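Long-range contact in phospholethanolamine N-methyltransferase 2 (Haemonchus contortus, PDB 4KRI), which methylates phosphoethanolamine-derived substrates with S-adenosylmethionine as probable methyl donor, on the route to phosphocholine: residues Asn63-Asp74 against Ser93-Gln104. Residues are numbered along the deposited sequence; the frame is centred on the assembly and turned at random.
Sequences NLDALIVNQALD and SLRTDGVLILRQ
V69 crosses L102 at an angle on neighbouring parallel strands, 66-70 and 98-104, whose axes approach to 4.8 Å. On the face carrying L67, V69, L100 and L102 the apolar packing is close. The two branches of V69 divide their partners: CG2 rests on CD1 of L100, while CG1 lies 3.6 Å from CD1 of L102. That same L102 methyl is met from beyond the strand end by L73 CD1, at 3.5 Å. At the other end, L94 CD2 touches L64 CB and L67 CB. Beneath these side chains the backbone ladder is regular, and R103 N reaches V69 O at 2.8 Å with an N-H...O angle of 174°. Helix 80-93 connects the two strands, an alpha/beta arrangement in the N-terminal part of the chain, and they are flanked by strand 25-29, parallel to 64-70, and by strand 156-166, antiparallel to 98-105.

On the face of N70 and R103, the arginine bends at chi2 (-78°) and offers NH1 to N70 OD1, 2.8 Å away, in the guanidinium plane and on a lone pair of the amide oxygen. The Q71 amide stacks over this guanidinium, planes 16° apart, with NE2 above its centre, while OE1 accepts from D105 N; D156 and S2 take NE and NH2 of R103. Past the strand end, Q104 OE1 accepts from L73 N and from a water held by A72 N and R103 O, and its NE2 donates to D74 OD1.

The N63-R95 end is looser and exposed. D65 OD1 lies over one face of the R95 guanidinium, a long 3.7 Å from NE; no N-H points at it, so the direct link is electrostatic. D65 OD2 bonds Q25 N and a water that bridges to N63 O and R95 NH1.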
loop_
_atom_site.group_PDB
_atom_site.type_symbol
_atom_site.label_atom_id
_atom_site.label_comp_id
_atom_site.label_asym_id
_atom_site.label_seq_id
_atom_site.Cartn_x
_atom_site.Cartn_y
_atom_site.Cartn_z
ATOM N N ASN A 63 21.448 -22.288 2.498
ATOM C CA ASN A 63 21.467 -22.146 1.041
ATOM C C ASN A 63 20.060 -22.223 0.425
ATOM O O ASN A 63 19.871 -22.762 -0.673
ATOM C CB ASN A 63 22.391 -23.197 0.411
ATOM C CG ASN A 63 22.907 -22.781 -0.959
ATOM O OD1 ASN A 63 23.316 -21.635 -1.162
ATOM N ND2 ASN A 63 22.887 -23.712 -1.904
ATOM N N LEU A 64 19.068 -21.693 1.131
ATOM C CA LEU A 64 17.689 -21.768 0.642
ATOM C C LEU A 64 17.399 -20.677 -0.372
ATOM O O LEU A 64 17.828 -19.530 -0.211
ATOM C CB LEU A 64 16.687 -21.618 1.783
ATOM C CG LEU A 64 16.713 -22.665 2.898
ATOM C CD1 LEU A 64 15.600 -22.327 3.872
ATOM C CD2 LEU A 64 16.503 -24.066 2.344
ATOM N N ASP A 65 16.647 -21.030 -1.407
ATOM C CA ASP A 65 16.127 -20.012 -2.317
ATOM C C ASP A 65 14.834 -19.400 -1.794
ATOM O O ASP A 65 14.492 -18.275 -2.136
ATOM C CB ASP A 65 15.917 -20.624 -3.699
ATOM C CG ASP A 65 17.201 -21.189 -4.266
ATOM O OD1 ASP A 65 18.076 -20.379 -4.672
ATOM O OD2 ASP A 65 17.354 -22.434 -4.285
ATOM N N ALA A 66 14.105 -20.139 -0.968
ATOM C CA ALA A 66 12.882 -19.625 -0.374
ATOM C C ALA A 66 12.664 -20.323 0.941
ATOM O O ALA A 66 12.944 -21.513 1.082
ATOM C CB ALA A 66 11.676 -19.857 -1.290
ATOM N N LEU A 67 12.168 -19.557 1.901
ATOM C CA LEU A 67 11.783 -20.078 3.190
ATOM C C LEU A 67 10.341 -19.659 3.405
ATOM O O LEU A 67 10.027 -18.462 3.387
ATOM C CB LEU A 67 12.659 -19.443 4.268
ATOM C CG LEU A 67 12.292 -19.800 5.708
ATOM C CD1 LEU A 67 12.388 -21.306 5.956
ATOM C CD2 LEU A 67 13.199 -19.040 6.650
ATOM N N ILE A 68 9.463 -20.638 3.592
ATOM C CA ILE A 68 8.050 -20.367 3.821
ATOM C C ILE A 68 7.744 -20.671 5.273
ATOM O O ILE A 68 7.961 -21.787 5.730
ATOM C CB ILE A 68 7.179 -21.260 2.922
ATOM C CG1 ILE A 68 7.577 -21.047 1.454
ATOM C CG2 ILE A 68 5.708 -20.947 3.120
ATOM C CD1 ILE A 68 6.984 -22.062 0.515
ATOM N N VAL A 69 7.253 -19.672 6.004
ATOM C CA VAL A 69 7.007 -19.831 7.428
ATOM C C VAL A 69 5.524 -19.622 7.651
ATOM O O VAL A 69 4.999 -18.536 7.409
ATOM C CB VAL A 69 7.815 -18.814 8.258
ATOM C CG1 VAL A 69 7.551 -18.990 9.756
ATOM C CG2 VAL A 69 9.295 -18.980 7.979
ATOM N N ASN A 70 4.844 -20.662 8.113
ATOM C CA ASN A 70 3.390 -20.639 8.136
ATOM C C ASN A 70 2.814 -20.909 9.531
ATOM O O ASN A 70 2.906 -22.024 10.041
ATOM C CB ASN A 70 2.850 -21.675 7.140
ATOM C CG ASN A 70 1.352 -21.581 6.962
ATOM O OD1 ASN A 70 0.772 -20.498 7.071
ATOM N ND2 ASN A 70 0.715 -22.706 6.684
ATOM N N GLN A 71 2.254 -19.865 10.145
ATOM C CA GLN A 71 1.626 -19.967 11.471
ATOM C C GLN A 71 2.567 -20.535 12.527
ATOM O O GLN A 71 2.173 -21.373 13.336
ATOM C CB GLN A 71 0.343 -20.798 11.404
ATOM C CG GLN A 71 -0.743 -20.175 10.528
ATOM C CD GLN A 71 -1.540 -19.047 11.215
ATOM O OE1 GLN A 71 -0.977 -18.093 11.791
ATOM N NE2 GLN A 71 -2.871 -19.153 11.135
ATOM N N ALA A 72 3.804 -20.052 12.528
ATOM C CA ALA A 72 4.838 -20.621 13.388
ATOM C C ALA A 72 5.327 -19.649 14.456
ATOM O O ALA A 72 6.148 -20.015 15.302
ATOM C CB ALA A 72 6.012 -21.097 12.534
ATOM N N LEU A 73 4.823 -18.418 14.427
ATOM C CA LEU A 73 5.409 -17.353 15.235
ATOM C C LEU A 73 4.516 -16.806 16.348
ATOM O O LEU A 73 4.683 -15.655 16.742
ATOM C CB LEU A 73 5.847 -16.189 14.344
ATOM C CG LEU A 73 6.876 -16.509 13.263
ATOM C CD1 LEU A 73 7.462 -15.221 12.701
ATOM C CD2 LEU A 73 7.967 -17.404 13.816
ATOM N N ASP A 74 3.581 -17.612 16.848
ATOM C CA ASP A 74 2.690 -17.161 17.928
ATOM C C ASP A 74 3.468 -16.618 19.127
ATOM O O ASP A 74 3.112 -15.595 19.703
ATOM C CB ASP A 74 1.792 -18.304 18.406
ATOM C CG ASP A 74 0.873 -18.824 17.324
ATOM O OD1 ASP A 74 0.811 -18.199 16.244
ATOM O OD2 ASP A 74 0.205 -19.855 17.564
ATOM N N SER A 93 19.626 -18.904 7.050
ATOM C CA SER A 93 19.220 -20.053 6.246
ATOM C C SER A 93 19.093 -19.718 4.762
ATOM O O SER A 93 19.158 -20.614 3.911
ATOM C CB SER A 93 17.880 -20.595 6.735
ATOM O OG SER A 93 16.823 -19.805 6.208
ATOM N N LEU A 94 18.894 -18.439 4.452
ATOM C CA LEU A 94 18.625 -18.020 3.070
ATOM C C LEU A 94 19.878 -17.616 2.321
ATOM O O LEU A 94 20.791 -17.031 2.898
ATOM C CB LEU A 94 17.653 -16.832 3.047
ATOM C CG LEU A 94 16.196 -17.185 3.355
ATOM C CD1 LEU A 94 15.428 -15.923 3.741
ATOM C CD2 LEU A 94 15.532 -17.861 2.159
ATOM N N ARG A 95 19.919 -17.934 1.030
ATOM C CA ARG A 95 20.904 -17.329 0.134
ATOM C C ARG A 95 20.606 -15.850 -0.021
ATOM O O ARG A 95 19.462 -15.424 0.140
ATOM C CB ARG A 95 20.811 -17.959 -1.257
ATOM C CG ARG A 95 21.168 -19.421 -1.295
ATOM C CD ARG A 95 20.822 -20.040 -2.648
ATOM N NE ARG A 95 21.511 -19.367 -3.749
ATOM C CZ ARG A 95 22.028 -19.997 -4.798
ATOM N NH1 ARG A 95 21.928 -21.317 -4.890
ATOM N NH2 ARG A 95 22.641 -19.311 -5.756
ATOM N N THR A 96 21.615 -15.056 -0.373
ATOM C CA THR A 96 21.334 -13.674 -0.737
ATOM C C THR A 96 20.359 -13.678 -1.924
ATOM O O THR A 96 20.478 -14.508 -2.830
ATOM C CB THR A 96 22.621 -12.885 -1.053
ATOM O OG1 THR A 96 23.424 -12.815 0.135
ATOM C CG2 THR A 96 22.282 -11.465 -1.513
ATOM N N ASP A 97 19.383 -12.775 -1.865
ATOM C CA ASP A 97 18.244 -12.685 -2.802
ATOM C C ASP A 97 17.182 -13.756 -2.562
ATOM O O ASP A 97 16.187 -13.807 -3.283
ATOM C CB ASP A 97 18.674 -12.709 -4.272
ATOM C CG ASP A 97 19.649 -11.613 -4.615
ATOM O OD1 ASP A 97 19.507 -10.495 -4.078
ATOM O OD2 ASP A 97 20.562 -11.881 -5.425
ATOM N N GLY A 98 17.385 -14.591 -1.551
ATOM C CA GLY A 98 16.396 -15.595 -1.188
ATOM C C GLY A 98 15.150 -14.933 -0.624
ATOM O O GLY A 98 15.218 -13.830 -0.083
ATOM N N VAL A 99 14.006 -15.597 -0.760
ATOM C CA VAL A 99 12.738 -14.972 -0.424
ATOM C C VAL A 99 12.160 -15.599 0.839
ATOM O O VAL A 99 12.152 -16.817 0.978
ATOM C CB VAL A 99 11.730 -15.157 -1.572
ATOM C CG1 VAL A 99 10.377 -14.549 -1.199
ATOM C CG2 VAL A 99 12.273 -14.524 -2.848
ATOM N N LEU A 100 11.699 -14.758 1.765
ATOM C CA LEU A 100 10.936 -15.225 2.920
ATOM C C LEU A 100 9.478 -14.912 2.699
ATOM O O LEU A 100 9.119 -13.760 2.485
ATOM C CB LEU A 100 11.405 -14.535 4.210
ATOM C CG LEU A 100 10.535 -14.717 5.461
ATOM C CD1 LEU A 100 10.442 -16.189 5.888
ATOM C CD2 LEU A 100 11.092 -13.880 6.602
ATOM N N ILE A 101 8.638 -15.942 2.748
ATOM C CA ILE A 101 7.193 -15.767 2.738
ATOM C C ILE A 101 6.717 -16.135 4.135
ATOM O O ILE A 101 6.853 -17.279 4.563
ATOM C CB ILE A 101 6.519 -16.702 1.710
ATOM C CG1 ILE A 101 7.054 -16.440 0.292
ATOM C CG2 ILE A 101 5.001 -16.534 1.753
ATOM C CD1 ILE A 101 6.855 -14.980 -0.211
ATOM N N LEU A 102 6.187 -15.160 4.865
ATOM C CA LEU A 102 5.832 -15.375 6.251
ATOM C C LEU A 102 4.344 -15.126 6.435
ATOM O O LEU A 102 3.859 -14.027 6.187
ATOM C CB LEU A 102 6.639 -14.440 7.162
ATOM C CG LEU A 102 6.141 -14.325 8.609
ATOM C CD1 LEU A 102 6.417 -15.586 9.363
ATOM C CD2 LEU A 102 6.782 -13.135 9.310
ATOM N N ARG A 103 3.619 -16.156 6.853
ATOM C CA ARG A 103 2.190 -16.034 7.087
ATOM C C ARG A 103 1.942 -16.115 8.585
ATOM O O ARG A 103 2.315 -17.090 9.241
ATOM C CB ARG A 103 1.438 -17.170 6.375
ATOM C CG ARG A 103 -0.108 -17.114 6.444
ATOM C CD ARG A 103 -0.661 -17.597 7.795
ATOM N NE ARG A 103 -2.108 -17.772 7.762
ATOM C CZ ARG A 103 -2.718 -18.912 7.453
ATOM N NH1 ARG A 103 -2.017 -20.003 7.158
ATOM N NH2 ARG A 103 -4.039 -18.964 7.447
ATOM N N GLN A 104 1.299 -15.094 9.130
ATOM C CA GLN A 104 0.933 -15.106 10.532
ATOM C C GLN A 104 -0.395 -14.399 10.708
ATOM O O GLN A 104 -0.561 -13.266 10.249
ATOM C CB GLN A 104 2.018 -14.420 11.367
ATOM C CG GLN A 104 1.767 -14.449 12.866
ATOM C CD GLN A 104 1.846 -15.846 13.444
ATOM O OE1 GLN A 104 2.681 -16.657 13.036
ATOM N NE2 GLN A 104 0.963 -16.142 14.396
HETATM O O HOH W 1 19.856 -23.105 -3.477
HETATM O O HOH W 2 4.458 -17.611 11.083
#